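PDB 2NYG: SPbeta prophage-derived aminoglycoside N(3')-acetyltransferase-like protein YokD from Bacillus subtilis, which binds coenzyme A and probably acts as an N-acetyltransferase of the antibiotic N-acetyltransferase family, and may contribute to antibiotic resistance. Local coordinates for residues L25-G30 against I57-E62; Y101-T106 against R127-N132; F153-Q158 against C183-E188; K163-E168 against S251-V256; I197-P202 against Y214-F219. All blocks are in the same frame, centred on the assembly; numbering follows the deposited sequence.

Contact 1. Residues L25-G30 against I57-E62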
# COMPACT_ATOMS: atom_id res chain seq x y z
N LEU A 25 -15.29 10.91 -20.42
CA LEU A 25 -14.59 9.86 -21.15
C LEU A 25 -15.56 8.76 -21.60
O LEU A 25 -15.50 8.30 -22.74
CB LEU A 25 -13.48 9.29 -20.27
CG LEU A 25 -12.53 8.15 -20.69
CD1 LEU A 25 -13.20 6.84 -20.41
CD2 LEU A 25 -12.12 8.25 -22.15
N GLY A 26 -16.46 8.34 -20.72
CA GLY A 26 -17.42 7.32 -21.10
C GLY A 26 -17.80 6.33 -20.02
O GLY A 26 -18.66 5.48 -20.22
N LEU A 27 -17.15 6.45 -18.87
CA LEU A 27 -17.42 5.57 -17.75
C LEU A 27 -18.81 5.89 -17.21
O LEU A 27 -19.13 7.04 -16.96
CB LEU A 27 -16.37 5.78 -16.67
CG LEU A 27 -16.26 4.63 -15.68
CD1 LEU A 27 -15.72 3.40 -16.40
CD2 LEU A 27 -15.34 5.02 -14.54
N LYS A 28 -19.63 4.86 -17.04
CA LYS A 28 -20.99 5.08 -16.56
C LYS A 28 -21.43 4.24 -15.37
O LYS A 28 -20.80 3.25 -15.00
CB LYS A 28 -21.97 4.90 -17.72
CG LYS A 28 -21.73 5.89 -18.86
CD LYS A 28 -22.76 5.77 -19.96
CE LYS A 28 -22.59 6.92 -20.96
NZ LYS A 28 -23.51 6.81 -22.13
N LYS A 29 -22.53 4.66 -14.77
CA LYS A 29 -23.12 3.99 -13.63
C LYS A 29 -23.46 2.54 -13.95
O LYS A 29 -24.08 2.25 -14.97
CB LYS A 29 -24.39 4.75 -13.21
CG LYS A 29 -25.28 4.00 -12.23
CD LYS A 29 -26.32 4.88 -11.56
CE LYS A 29 -26.95 4.14 -10.37
NZ LYS A 29 -27.98 4.93 -9.63
N GLY A 30 -23.06 1.63 -13.07
CA GLY A 30 -23.37 0.22 -13.26
C GLY A 30 -22.45 -0.53 -14.19
O GLY A 30 -22.60 -1.72 -14.42
N ILE A 57 -15.42 5.05 -7.80
CA ILE A 57 -16.60 4.53 -7.11
C ILE A 57 -17.81 5.45 -7.33
O ILE A 57 -18.93 4.98 -7.56
CB ILE A 57 -16.29 4.35 -5.61
CG1 ILE A 57 -15.39 3.12 -5.44
CG2 ILE A 57 -17.56 4.19 -4.82
CD1 ILE A 57 -15.05 2.76 -4.04
N ASP A 58 -17.56 6.75 -7.31
CA ASP A 58 -18.62 7.72 -7.51
C ASP A 58 -19.26 7.57 -8.87
O ASP A 58 -20.47 7.71 -9.02
CB ASP A 58 -18.06 9.13 -7.38
CG ASP A 58 -17.98 9.59 -5.95
OD1 ASP A 58 -18.05 8.71 -5.05
OD2 ASP A 58 -17.85 10.81 -5.73
N VAL A 59 -18.43 7.28 -9.86
CA VAL A 59 -18.92 7.15 -11.20
C VAL A 59 -19.62 5.82 -11.40
O VAL A 59 -20.80 5.78 -11.75
CB VAL A 59 -17.78 7.32 -12.21
CG1 VAL A 59 -18.31 7.17 -13.63
CG2 VAL A 59 -17.14 8.68 -12.03
N VAL A 60 -18.89 4.74 -11.15
CA VAL A 60 -19.43 3.40 -11.36
C VAL A 60 -20.56 3.00 -10.41
O VAL A 60 -21.27 2.02 -10.65
CB VAL A 60 -18.29 2.36 -11.31
CG1 VAL A 60 -18.37 1.52 -10.04
CG2 VAL A 60 -18.36 1.49 -12.53
N THR A 61 -20.73 3.77 -9.34
CA THR A 61 -21.79 3.52 -8.35
C THR A 61 -21.78 2.13 -7.74
O THR A 61 -21.10 1.22 -8.21
CB THR A 61 -23.20 3.78 -8.95
OG1 THR A 61 -24.12 4.06 -7.90
CG2 THR A 61 -23.72 2.55 -9.64
N GLU A 62 -22.54 1.96 -6.67
CA GLU A 62 -22.65 0.68 -5.96
C GLU A 62 -23.31 -0.41 -6.82
O GLU A 62 -23.40 -1.57 -6.42
CB GLU A 62 -23.44 0.91 -4.67
CG GLU A 62 -23.57 -0.32 -3.78
CD GLU A 62 -24.27 -0.01 -2.46
OE1 GLU A 62 -23.73 0.81 -1.67
OE2 GLU A 62 -25.36 -0.58 -2.21
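K29 lays its aliphatic chain across T61, just past the end of helix 48-60. With CG anti to the backbone N (chi1 168°) and the rest extended, the chain runs past the T61 methyl. K29 CB lies 4.0 Å from V59 O. K29 CG lies 3.4 Å from T61 CG2. K29 CD passes the same methyl, T61 CG2, at 4.0 Å. K29 CE meets both branches of T61, CG2 at 3.7 Å and OG1 at 3.8 Å. Beyond the segments, the K29 side chain also touches E63. Helix 48-60 is the crossover of a beta-alpha-beta unit between the parallel neighbours 32-37 and 65-69, and residues 25-30 lead into the first of these strands. Here the backbones meet through one hydrogen bond, G30 N to V60 O (3.0 Å, 165° at the hydrogen). T61 leaves the helix with positive phi. On the buried side, L27 CD2 packs obliquely on V59 CG1 at 3.8 Å, and V59 also reaches T19 and L22 of helix 15-25.

Contact 2. Residues Y101-T106 against R127-N132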
# COMPACT_ATOMS: atom_id res chain seq x y z
N TYR A 101 1.74 -16.96 0.17
CA TYR A 101 0.84 -15.93 -0.31
C TYR A 101 -0.43 -15.86 0.53
O TYR A 101 -1.03 -16.87 0.84
CB TYR A 101 0.45 -16.22 -1.75
CG TYR A 101 -0.70 -15.36 -2.25
CD1 TYR A 101 -0.49 -14.02 -2.56
CD2 TYR A 101 -1.99 -15.89 -2.35
CE1 TYR A 101 -1.54 -13.21 -2.96
CE2 TYR A 101 -3.06 -15.09 -2.76
CZ TYR A 101 -2.82 -13.74 -3.06
OH TYR A 101 -3.85 -12.90 -3.43
N ASN A 102 -0.84 -14.65 0.87
CA ASN A 102 -2.06 -14.48 1.64
C ASN A 102 -2.83 -13.31 1.04
O ASN A 102 -2.31 -12.20 0.95
CB ASN A 102 -1.70 -14.20 3.11
CG ASN A 102 -2.90 -14.24 4.02
OD1 ASN A 102 -3.80 -13.41 3.92
ND2 ASN A 102 -2.93 -15.22 4.91
N SER A 103 -4.06 -13.55 0.60
CA SER A 103 -4.88 -12.50 -0.00
C SER A 103 -4.98 -11.25 0.86
O SER A 103 -5.22 -10.15 0.36
CB SER A 103 -6.31 -12.99 -0.24
OG SER A 103 -6.32 -14.25 -0.86
N ASN A 104 -4.79 -11.39 2.17
CA ASN A 104 -4.93 -10.25 3.05
C ASN A 104 -3.72 -9.36 3.24
O ASN A 104 -3.84 -8.24 3.76
CB ASN A 104 -5.49 -10.72 4.38
CG ASN A 104 -6.83 -11.42 4.22
OD1 ASN A 104 -6.95 -12.63 4.42
ND2 ASN A 104 -7.85 -10.66 3.82
N TYR A 105 -2.55 -9.81 2.81
CA TYR A 105 -1.37 -8.98 2.97
C TYR A 105 -0.25 -9.02 1.96
O TYR A 105 0.58 -8.13 1.95
CB TYR A 105 -0.78 -9.18 4.38
CG TYR A 105 -0.48 -10.61 4.78
CD1 TYR A 105 0.66 -11.27 4.30
CD2 TYR A 105 -1.30 -11.28 5.68
CE1 TYR A 105 0.97 -12.57 4.74
CE2 TYR A 105 -1.00 -12.57 6.11
CZ TYR A 105 0.13 -13.21 5.65
OH TYR A 105 0.41 -14.49 6.10
N THR A 106 -0.20 -10.02 1.09
CA THR A 106 0.90 -10.07 0.12
C THR A 106 0.93 -8.85 -0.82
O THR A 106 0.12 -8.74 -1.74
CB THR A 106 0.85 -11.35 -0.72
OG1 THR A 106 0.88 -12.49 0.15
CG2 THR A 106 2.04 -11.40 -1.67
N ARG A 127 -10.33 -9.80 -2.89
CA ARG A 127 -9.18 -10.26 -3.66
C ARG A 127 -9.26 -11.76 -3.90
O ARG A 127 -9.61 -12.52 -3.00
CB ARG A 127 -7.89 -9.95 -2.89
CG ARG A 127 -6.61 -10.15 -3.66
CD ARG A 127 -5.43 -9.71 -2.83
NE ARG A 127 -4.18 -9.77 -3.57
CZ ARG A 127 -2.99 -9.49 -3.04
NH1 ARG A 127 -2.90 -9.13 -1.78
NH2 ARG A 127 -1.90 -9.59 -3.78
N SER A 128 -8.93 -12.18 -5.12
CA SER A 128 -8.96 -13.60 -5.50
C SER A 128 -7.77 -14.37 -4.89
O SER A 128 -6.76 -13.79 -4.51
CB SER A 128 -8.97 -13.74 -7.02
OG SER A 128 -7.93 -12.98 -7.61
N ASN A 129 -7.90 -15.69 -4.82
CA ASN A 129 -6.85 -16.49 -4.20
C ASN A 129 -5.63 -17.00 -4.99
O ASN A 129 -5.02 -17.99 -4.60
CB ASN A 129 -7.51 -17.65 -3.47
CG ASN A 129 -6.64 -18.20 -2.37
OD1 ASN A 129 -6.12 -17.44 -1.56
ND2 ASN A 129 -6.47 -19.51 -2.34
N HIS A 130 -5.25 -16.33 -6.07
CA HIS A 130 -4.08 -16.79 -6.81
C HIS A 130 -2.83 -16.10 -6.26
O HIS A 130 -2.87 -14.92 -5.93
CB HIS A 130 -4.26 -16.51 -8.30
CG HIS A 130 -3.38 -17.35 -9.18
ND1 HIS A 130 -2.05 -17.06 -9.40
CD2 HIS A 130 -3.63 -18.51 -9.82
CE1 HIS A 130 -1.52 -18.01 -10.15
NE2 HIS A 130 -2.46 -18.90 -10.41
N PRO A 131 -1.72 -16.84 -6.14
CA PRO A 131 -0.45 -16.32 -5.61
C PRO A 131 0.34 -15.38 -6.52
O PRO A 131 1.21 -14.62 -6.05
CB PRO A 131 0.31 -17.59 -5.28
CG PRO A 131 -0.14 -18.52 -6.34
CD PRO A 131 -1.64 -18.29 -6.34
N ASN A 132 0.05 -15.42 -7.82
CA ASN A 132 0.74 -14.55 -8.75
C ASN A 132 -0.16 -13.61 -9.52
O ASN A 132 0.15 -12.44 -9.66
CB ASN A 132 1.54 -15.37 -9.77
CG ASN A 132 2.68 -16.13 -9.14
OD1 ASN A 132 3.17 -15.81 -8.06
ND2 ASN A 132 3.14 -17.15 -9.85
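The Y101 ring lies against P131 and H130 with one face. P131 CA sits over this face in a CH-pi contact, 3.7 Å from the ring centroid and 19° off the normal. H130 O lies over the same face, toward the rim. The opposite face has the backbone N of S103, from the ring's own loop. R127 NH2 comes to the ring edge, 3.7 Å from Y101 CE1. The guanidinium plane is perpendicular to the ring, and Y101 OH stands over one guanidinium face. That hydroxyl gives its hydrogen bond to S128 O, 3.2 Å away.

The R127 chain is extended from CG to NE, which carries the guanidinium to the carbonyl of T106. NH1 and NH2 both bond T106 O, each at 3.0 Å, with the oxygen in the guanidinium plane. NH1 also makes a weak bond to S103 O at 3.3 Å. The loop that offers these carbonyls is braced by two bonds of N102. Its OD1 accepts from N104 N in an Asx turn, and its N donates to T106 OG1 at 2.9 Å.

R127 NH2 has a further bond to S70 O, just after strand 65-69. H130 NE2 bonds L151 O. Y105 stacks on Y122 of the second subunit, so the loop before helix 114-119 reaches the dimer interface, while residues 127-132 link strand 126-127 to strand 135-139.

Contact 3. Residues F153-Q158 against C183-E188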
# COMPACT_ATOMS: atom_id res chain seq x y z
N PHE A 153 -3.07 -22.25 -14.60
CA PHE A 153 -3.46 -21.31 -15.64
C PHE A 153 -3.95 -20.05 -14.96
O PHE A 153 -3.24 -19.06 -14.91
CB PHE A 153 -4.53 -21.96 -16.53
CG PHE A 153 -4.03 -23.20 -17.24
CD1 PHE A 153 -4.76 -24.38 -17.21
CD2 PHE A 153 -2.80 -23.18 -17.89
CE1 PHE A 153 -4.26 -25.54 -17.82
CE2 PHE A 153 -2.29 -24.32 -18.51
CZ PHE A 153 -3.02 -25.50 -18.47
N GLY A 154 -5.15 -20.10 -14.41
CA GLY A 154 -5.68 -18.94 -13.70
C GLY A 154 -5.31 -17.56 -14.21
O GLY A 154 -4.71 -16.75 -13.51
N LEU A 155 -5.68 -17.30 -15.45
CA LEU A 155 -5.46 -16.03 -16.13
C LEU A 155 -6.12 -16.37 -17.45
O LEU A 155 -6.23 -15.56 -18.37
CB LEU A 155 -3.96 -15.74 -16.27
CG LEU A 155 -3.61 -14.29 -16.65
CD1 LEU A 155 -4.60 -13.31 -16.01
CD2 LEU A 155 -2.19 -13.96 -16.22
N GLY A 156 -6.59 -17.62 -17.50
CA GLY A 156 -7.29 -18.13 -18.64
C GLY A 156 -8.72 -18.40 -18.21
O GLY A 156 -9.26 -17.66 -17.38
N GLU A 157 -9.33 -19.44 -18.76
CA GLU A 157 -10.69 -19.81 -18.41
C GLU A 157 -10.66 -20.10 -16.92
O GLU A 157 -9.64 -20.58 -16.40
CB GLU A 157 -11.11 -21.08 -19.16
CG GLU A 157 -10.68 -21.15 -20.61
CD GLU A 157 -11.34 -20.11 -21.48
OE1 GLU A 157 -12.29 -19.46 -21.01
OE2 GLU A 157 -10.93 -19.94 -22.65
N GLN A 158 -11.76 -19.81 -16.24
CA GLN A 158 -11.86 -20.04 -14.80
C GLN A 158 -11.32 -18.92 -13.93
O GLN A 158 -11.73 -18.78 -12.78
CB GLN A 158 -11.18 -21.35 -14.41
CG GLN A 158 -11.82 -22.58 -15.00
CD GLN A 158 -11.36 -23.83 -14.29
OE1 GLN A 158 -10.16 -24.12 -14.23
NE2 GLN A 158 -12.31 -24.59 -13.73
N CYS A 183 -6.26 -8.21 -19.88
CA CYS A 183 -7.29 -9.01 -20.52
C CYS A 183 -6.77 -9.83 -21.71
O CYS A 183 -7.26 -10.94 -21.95
CB CYS A 183 -8.46 -8.13 -20.97
SG CYS A 183 -8.04 -6.94 -22.24
N PHE A 184 -5.80 -9.30 -22.45
CA PHE A 184 -5.25 -10.02 -23.59
C PHE A 184 -4.71 -11.41 -23.25
O PHE A 184 -4.83 -12.33 -24.06
CB PHE A 184 -4.16 -9.18 -24.25
CG PHE A 184 -4.69 -8.01 -25.01
CD1 PHE A 184 -3.91 -6.88 -25.20
CD2 PHE A 184 -5.99 -8.02 -25.52
CE1 PHE A 184 -4.41 -5.78 -25.89
CE2 PHE A 184 -6.50 -6.94 -26.21
CZ PHE A 184 -5.71 -5.81 -26.40
N HIS A 185 -4.11 -11.55 -22.07
CA HIS A 185 -3.58 -12.84 -21.67
C HIS A 185 -4.63 -13.92 -21.89
O HIS A 185 -4.30 -15.03 -22.28
CB HIS A 185 -3.19 -12.85 -20.18
CG HIS A 185 -1.90 -12.16 -19.86
ND1 HIS A 185 -0.69 -12.56 -20.37
CD2 HIS A 185 -1.63 -11.12 -19.04
CE1 HIS A 185 0.28 -11.81 -19.87
NE2 HIS A 185 -0.27 -10.92 -19.06
N LEU A 186 -5.89 -13.60 -21.63
CA LEU A 186 -6.96 -14.58 -21.81
C LEU A 186 -6.97 -15.19 -23.22
O LEU A 186 -7.17 -16.40 -23.37
CB LEU A 186 -8.32 -13.96 -21.49
CG LEU A 186 -9.57 -14.83 -21.70
CD1 LEU A 186 -9.57 -16.07 -20.80
CD2 LEU A 186 -10.79 -13.96 -21.42
N ALA A 187 -6.78 -14.35 -24.24
CA ALA A 187 -6.75 -14.85 -25.61
C ALA A 187 -5.66 -15.92 -25.79
O ALA A 187 -5.83 -16.87 -26.55
CB ALA A 187 -6.53 -13.69 -26.57
N GLU A 188 -4.54 -15.76 -25.08
CA GLU A 188 -3.45 -16.73 -25.18
C GLU A 188 -3.85 -18.14 -24.77
O GLU A 188 -3.09 -19.08 -24.98
CB GLU A 188 -2.24 -16.27 -24.36
CG GLU A 188 -1.50 -15.09 -24.99
CD GLU A 188 -0.37 -14.53 -24.15
OE1 GLU A 188 -0.64 -14.07 -23.02
OE2 GLU A 188 0.78 -14.54 -24.62
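L155, with CG anti to its N (chi1 -166°), and H185, with CG beside its N (chi1 -77°), turn their side chains so that they cross obliquely. H185 also forms a His-carboxylate hydrogen bond with E188. The contact joins the loop before helix 160-166 to the short, weakly bonded helix 183-187, whose L186 N bonds C183 O. L155 CG rests 3.8 Å from H185 CB. The CD2 branch of L155 lies over one face of the imidazole, 4.0 Å from H185 CD2. F219 and F224 also meet the H185 ring, F224 edge-to-face. The next residue, L186, sends CD1 against the loop backbone, 3.6 Å from G156 C. L155 O lies 3.7 Å from L186 CA, so the loop runs close to the helix backbone. L161 and Y165 of helix 160-166 pack on L186 too. E157 forms a salt bridge with R190. E188 OE2 takes a bond from R220 N, beyond the two segments. Within the segment, E188 OE1 accepts from H185 ND1 at 3.1 Å, and this oxygen lies about 20° out of the imidazole plane.

Contact 4. Residues K163-E168 against S251-V256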
# COMPACT_ATOMS: atom_id res chain seq x y z
N LYS A 163 -14.71 -14.33 -16.17
CA LYS A 163 -15.96 -13.73 -15.74
C LYS A 163 -16.12 -12.34 -16.33
O LYS A 163 -17.24 -11.84 -16.46
CB LYS A 163 -15.99 -13.63 -14.22
CG LYS A 163 -15.31 -14.77 -13.50
CD LYS A 163 -16.18 -16.00 -13.36
CE LYS A 163 -15.47 -17.01 -12.49
NZ LYS A 163 -16.28 -18.21 -12.21
N LEU A 164 -15.02 -11.70 -16.68
CA LEU A 164 -15.13 -10.37 -17.26
C LEU A 164 -15.43 -10.50 -18.75
O LEU A 164 -15.90 -9.55 -19.39
CB LEU A 164 -13.83 -9.59 -17.06
CG LEU A 164 -13.31 -9.32 -15.64
CD1 LEU A 164 -12.20 -8.26 -15.70
CD2 LEU A 164 -14.42 -8.80 -14.77
N TYR A 165 -15.17 -11.67 -19.31
CA TYR A 165 -15.42 -11.88 -20.73
C TYR A 165 -16.88 -12.17 -21.03
O TYR A 165 -17.42 -11.64 -22.01
CB TYR A 165 -14.55 -13.02 -21.27
CG TYR A 165 -14.84 -13.34 -22.73
CD1 TYR A 165 -14.33 -12.53 -23.76
CD2 TYR A 165 -15.65 -14.42 -23.07
CE1 TYR A 165 -14.64 -12.80 -25.09
CE2 TYR A 165 -15.96 -14.69 -24.40
CZ TYR A 165 -15.45 -13.88 -25.40
OH TYR A 165 -15.79 -14.15 -26.69
N ILE A 166 -17.52 -12.98 -20.19
CA ILE A 166 -18.93 -13.34 -20.40
C ILE A 166 -19.90 -12.17 -20.24
O ILE A 166 -20.74 -11.94 -21.11
CB ILE A 166 -19.36 -14.47 -19.45
CG1 ILE A 166 -18.96 -14.13 -18.02
CG2 ILE A 166 -18.73 -15.79 -19.88
CD1 ILE A 166 -19.16 -15.27 -17.03
N ARG A 167 -19.79 -11.43 -19.15
CA ARG A 167 -20.68 -10.30 -18.93
C ARG A 167 -20.04 -8.97 -19.33
O ARG A 167 -18.88 -8.69 -19.00
CB ARG A 167 -21.14 -10.26 -17.48
N GLU A 168 -20.80 -8.15 -20.03
CA GLU A 168 -20.35 -6.85 -20.50
C GLU A 168 -19.38 -6.20 -19.52
O GLU A 168 -19.74 -5.88 -18.39
CB GLU A 168 -21.57 -5.95 -20.72
CG GLU A 168 -21.29 -4.68 -21.51
CD GLU A 168 -22.56 -3.89 -21.80
OE1 GLU A 168 -23.48 -4.45 -22.42
OE2 GLU A 168 -22.64 -2.70 -21.41
N SER A 251 -14.31 -2.16 -24.85
CA SER A 251 -14.94 -3.44 -24.51
C SER A 251 -13.88 -4.51 -24.23
O SER A 251 -12.94 -4.68 -25.00
CB SER A 251 -15.83 -3.87 -25.67
OG SER A 251 -16.39 -5.13 -25.40
N LEU A 252 -14.03 -5.24 -23.13
CA LEU A 252 -13.06 -6.26 -22.80
C LEU A 252 -13.28 -7.47 -23.68
O LEU A 252 -12.34 -8.00 -24.28
CB LEU A 252 -13.16 -6.63 -21.32
CG LEU A 252 -12.19 -7.67 -20.74
CD1 LEU A 252 -12.03 -7.48 -19.26
CD2 LEU A 252 -12.70 -9.07 -21.04
N THR A 253 -14.55 -7.89 -23.79
CA THR A 253 -14.93 -9.02 -24.63
C THR A 253 -14.47 -8.79 -26.07
O THR A 253 -14.00 -9.71 -26.75
CB THR A 253 -16.43 -9.20 -24.61
OG1 THR A 253 -16.86 -9.41 -23.26
CG2 THR A 253 -16.83 -10.38 -25.45
N GLU A 254 -14.61 -7.56 -26.52
CA GLU A 254 -14.26 -7.16 -27.87
C GLU A 254 -12.75 -7.19 -28.05
O GLU A 254 -12.24 -7.53 -29.11
CB GLU A 254 -14.80 -5.76 -28.08
CG GLU A 254 -14.74 -5.17 -29.46
CD GLU A 254 -15.71 -4.00 -29.58
OE1 GLU A 254 -15.45 -3.07 -30.36
OE2 GLU A 254 -16.75 -4.02 -28.90
N ALA A 255 -12.03 -6.83 -26.99
CA ALA A 255 -10.58 -6.80 -27.02
C ALA A 255 -10.02 -8.22 -27.01
O ALA A 255 -9.09 -8.54 -27.73
CB ALA A 255 -10.05 -6.00 -25.82
N VAL A 256 -10.59 -9.08 -26.18
CA VAL A 256 -10.08 -10.44 -26.13
C VAL A 256 -10.25 -11.13 -27.47
O VAL A 256 -9.32 -11.75 -27.99
CB VAL A 256 -10.77 -11.28 -25.02
CG1 VAL A 256 -10.19 -12.69 -25.00
CG2 VAL A 256 -10.56 -10.63 -23.66
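L252 straddles L164 with its two methyls. The fork sits about L164 CB and the L164 carbonyl: L252 CD1 rests on L164 CB at 3.5 Å, while L252 CD2 sits beside the backbone, 3.6 Å from L164 O. The two leucine side chains cross at about a right angle. Next to them, T253 lies beside Y165. Its CG2 is anti to the backbone N, which turns the methyl to the tyrosine ring, 3.3 Å from Y165 CE1. T253 OG1, the other branch, donates to Y165 O at 2.6 Å. V256, about one turn further on, has CB 4.0 Å from Y165 CD1, so that the T253 methyl and V256 CB together line the side of the ring. The ring thus lies across the first turns of helix 252-268, and its OH bonds D257 OD1 of the same helix. R190 makes a cation-pi contact with the ring. The end of helix 160-166 is therefore docked on the start of helix 252-268. That start is a classic N-cap: S251, the last residue of strand 245-251, accepts from E254 N through its OG at 3.2 Å.

Contact 5. Residues I197-P202 against Y214-F219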
# COMPACT_ATOMS: atom_id res chain seq x y z
N ILE A 197 5.00 -23.84 -19.28
CA ILE A 197 6.08 -23.83 -18.31
C ILE A 197 5.60 -24.31 -16.94
O ILE A 197 4.41 -24.35 -16.66
CB ILE A 197 6.70 -22.41 -18.15
CG1 ILE A 197 5.61 -21.38 -17.88
CG2 ILE A 197 7.48 -22.05 -19.39
CD1 ILE A 197 6.14 -19.97 -17.71
N ASN A 198 6.56 -24.69 -16.11
CA ASN A 198 6.28 -25.19 -14.77
C ASN A 198 6.63 -24.07 -13.82
O ASN A 198 7.75 -23.57 -13.85
CB ASN A 198 7.15 -26.40 -14.46
CG ASN A 198 6.82 -27.59 -15.34
OD1 ASN A 198 5.81 -28.27 -15.13
ND2 ASN A 198 7.67 -27.84 -16.33
N ARG A 199 5.67 -23.67 -12.99
CA ARG A 199 5.91 -22.61 -12.03
C ARG A 199 5.73 -23.13 -10.60
O ARG A 199 5.17 -24.21 -10.37
CB ARG A 199 4.97 -21.43 -12.28
CG ARG A 199 5.33 -20.60 -13.49
CD ARG A 199 4.22 -19.63 -13.85
NE ARG A 199 4.13 -18.50 -12.93
CZ ARG A 199 5.02 -17.51 -12.86
NH1 ARG A 199 6.07 -17.51 -13.67
NH2 ARG A 199 4.85 -16.52 -11.99
N GLY A 200 6.24 -22.36 -9.65
CA GLY A 200 6.13 -22.76 -8.26
C GLY A 200 5.90 -21.56 -7.37
O GLY A 200 6.36 -20.45 -7.68
N ALA A 201 5.20 -21.77 -6.26
CA ALA A 201 4.94 -20.68 -5.34
C ALA A 201 4.54 -21.14 -3.95
O ALA A 201 4.05 -22.24 -3.77
CB ALA A 201 3.84 -19.78 -5.91
N PRO A 202 4.78 -20.28 -2.95
CA PRO A 202 4.45 -20.55 -1.55
C PRO A 202 2.93 -20.45 -1.38
O PRO A 202 2.32 -19.49 -1.82
CB PRO A 202 5.18 -19.44 -0.81
CG PRO A 202 6.35 -19.17 -1.68
CD PRO A 202 5.72 -19.15 -3.04
N TYR A 214 2.86 -25.71 -10.21
CA TYR A 214 1.72 -25.74 -11.10
C TYR A 214 2.17 -25.40 -12.52
O TYR A 214 3.28 -24.87 -12.73
CB TYR A 214 0.65 -24.75 -10.61
CG TYR A 214 1.12 -23.31 -10.53
CD1 TYR A 214 0.59 -22.34 -11.38
CD2 TYR A 214 2.10 -22.92 -9.62
CE1 TYR A 214 1.02 -21.03 -11.34
CE2 TYR A 214 2.54 -21.60 -9.56
CZ TYR A 214 2.00 -20.66 -10.43
OH TYR A 214 2.42 -19.36 -10.39
N LYS A 215 1.32 -25.71 -13.49
CA LYS A 215 1.64 -25.43 -14.88
C LYS A 215 1.03 -24.10 -15.28
O LYS A 215 -0.02 -23.71 -14.77
CB LYS A 215 1.13 -26.57 -15.77
CG LYS A 215 1.84 -27.90 -15.50
CD LYS A 215 1.36 -29.02 -16.42
CE LYS A 215 2.17 -30.29 -16.21
NZ LYS A 215 3.63 -30.03 -16.32
N GLU A 216 1.69 -23.42 -16.21
CA GLU A 216 1.25 -22.12 -16.67
C GLU A 216 1.77 -21.81 -18.07
O GLU A 216 2.81 -22.33 -18.47
CB GLU A 216 1.75 -21.04 -15.71
CG GLU A 216 1.22 -19.67 -16.01
CD GLU A 216 -0.27 -19.60 -15.78
OE1 GLU A 216 -0.67 -19.49 -14.60
OE2 GLU A 216 -1.02 -19.69 -16.77
N LEU A 217 1.08 -20.96 -18.80
CA LEU A 217 1.54 -20.58 -20.13
C LEU A 217 2.68 -19.56 -20.05
O LEU A 217 2.75 -18.75 -19.12
CB LEU A 217 0.38 -19.98 -20.94
CG LEU A 217 -0.80 -20.91 -21.18
CD1 LEU A 217 -1.82 -20.22 -22.07
CD2 LEU A 217 -0.30 -22.20 -21.82
N GLU A 218 3.61 -19.61 -21.00
CA GLU A 218 4.70 -18.66 -21.01
C GLU A 218 4.20 -17.53 -21.88
O GLU A 218 4.38 -17.52 -23.09
CB GLU A 218 5.98 -19.27 -21.60
CG GLU A 218 7.11 -18.27 -21.63
CD GLU A 218 8.43 -18.87 -22.05
OE1 GLU A 218 8.86 -19.87 -21.45
OE2 GLU A 218 9.06 -18.32 -22.99
N PHE A 219 3.55 -16.57 -21.24
CA PHE A 219 2.96 -15.44 -21.93
C PHE A 219 3.87 -14.65 -22.85
O PHE A 219 5.07 -14.64 -22.68
CB PHE A 219 2.34 -14.51 -20.90
CG PHE A 219 1.36 -15.20 -20.00
CD1 PHE A 219 1.40 -15.01 -18.63
CD2 PHE A 219 0.40 -16.05 -20.53
CE1 PHE A 219 0.50 -15.65 -17.80
CE2 PHE A 219 -0.50 -16.69 -19.71
CZ PHE A 219 -0.45 -16.49 -18.34
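Backbone bonds join I197 to E216 and R199 to Y214, two antiparallel hydrogen-bonded pairs. I197 N donates to E216 O at 2.8 Å, and E216 N returns a bond to I197 O. R199 N bonds Y214 O at 2.7 Å, and Y214 N returns one to R199 O. Between them, N198 and K215 form a non-hydrogen-bonded pair, with K215 CA 3.5 Å from I197 O in a CA-H...O contact.

Within this chain, strand 196-201 is an outer member of a small three-stranded antiparallel sheet, and strand 208-217 is its centre.

Polar side chains meet on the N198 and K215 face. The two lie alongside each other, and the bend at the end of the lysine (chi4 -53°) brings K215 NZ to N198 OD1 at 3.0 Å. On the other face, E216 OE2 accepts from L217 N and also bonds Y189 OH.

Carbon contacts gather on this second face. R199 CB lies over the Y214 ring in a CH-pi contact, 3.9 Å from its centroid. R199 CD packs on E216 CB at 3.4 Å. A201 CB approaches Y214 CE2 at 4.3 Å. Near the strand end, I197 CG2 touches E218 CB at 3.9 Å, while the E218 carboxylate makes a salt bridge with K195.

Contacts 1, 2 and 3 follow one another along the chain. Contacts 3 and 4 cross, their segments alternating, and contact 5 is nested in the loop that contact 4 closes. Contact 1 touches none of the others; contact 4 is nearest, about 6 Å away between nearest atoms. The centre of contact 1 is about 36 Å from that of contact 5, on the opposite side of the chain's centre. Contacts 3 and 4 have centres about 12 Å apart and touch where helix 183-187 packs on helix 252-268. Contact 5, in the small antiparallel sheet, touches both contact 2 and contact 3, which also touch each other. Contacts 2 to 5 therefore form a connected set, linking the small sheet to the body of the subunit.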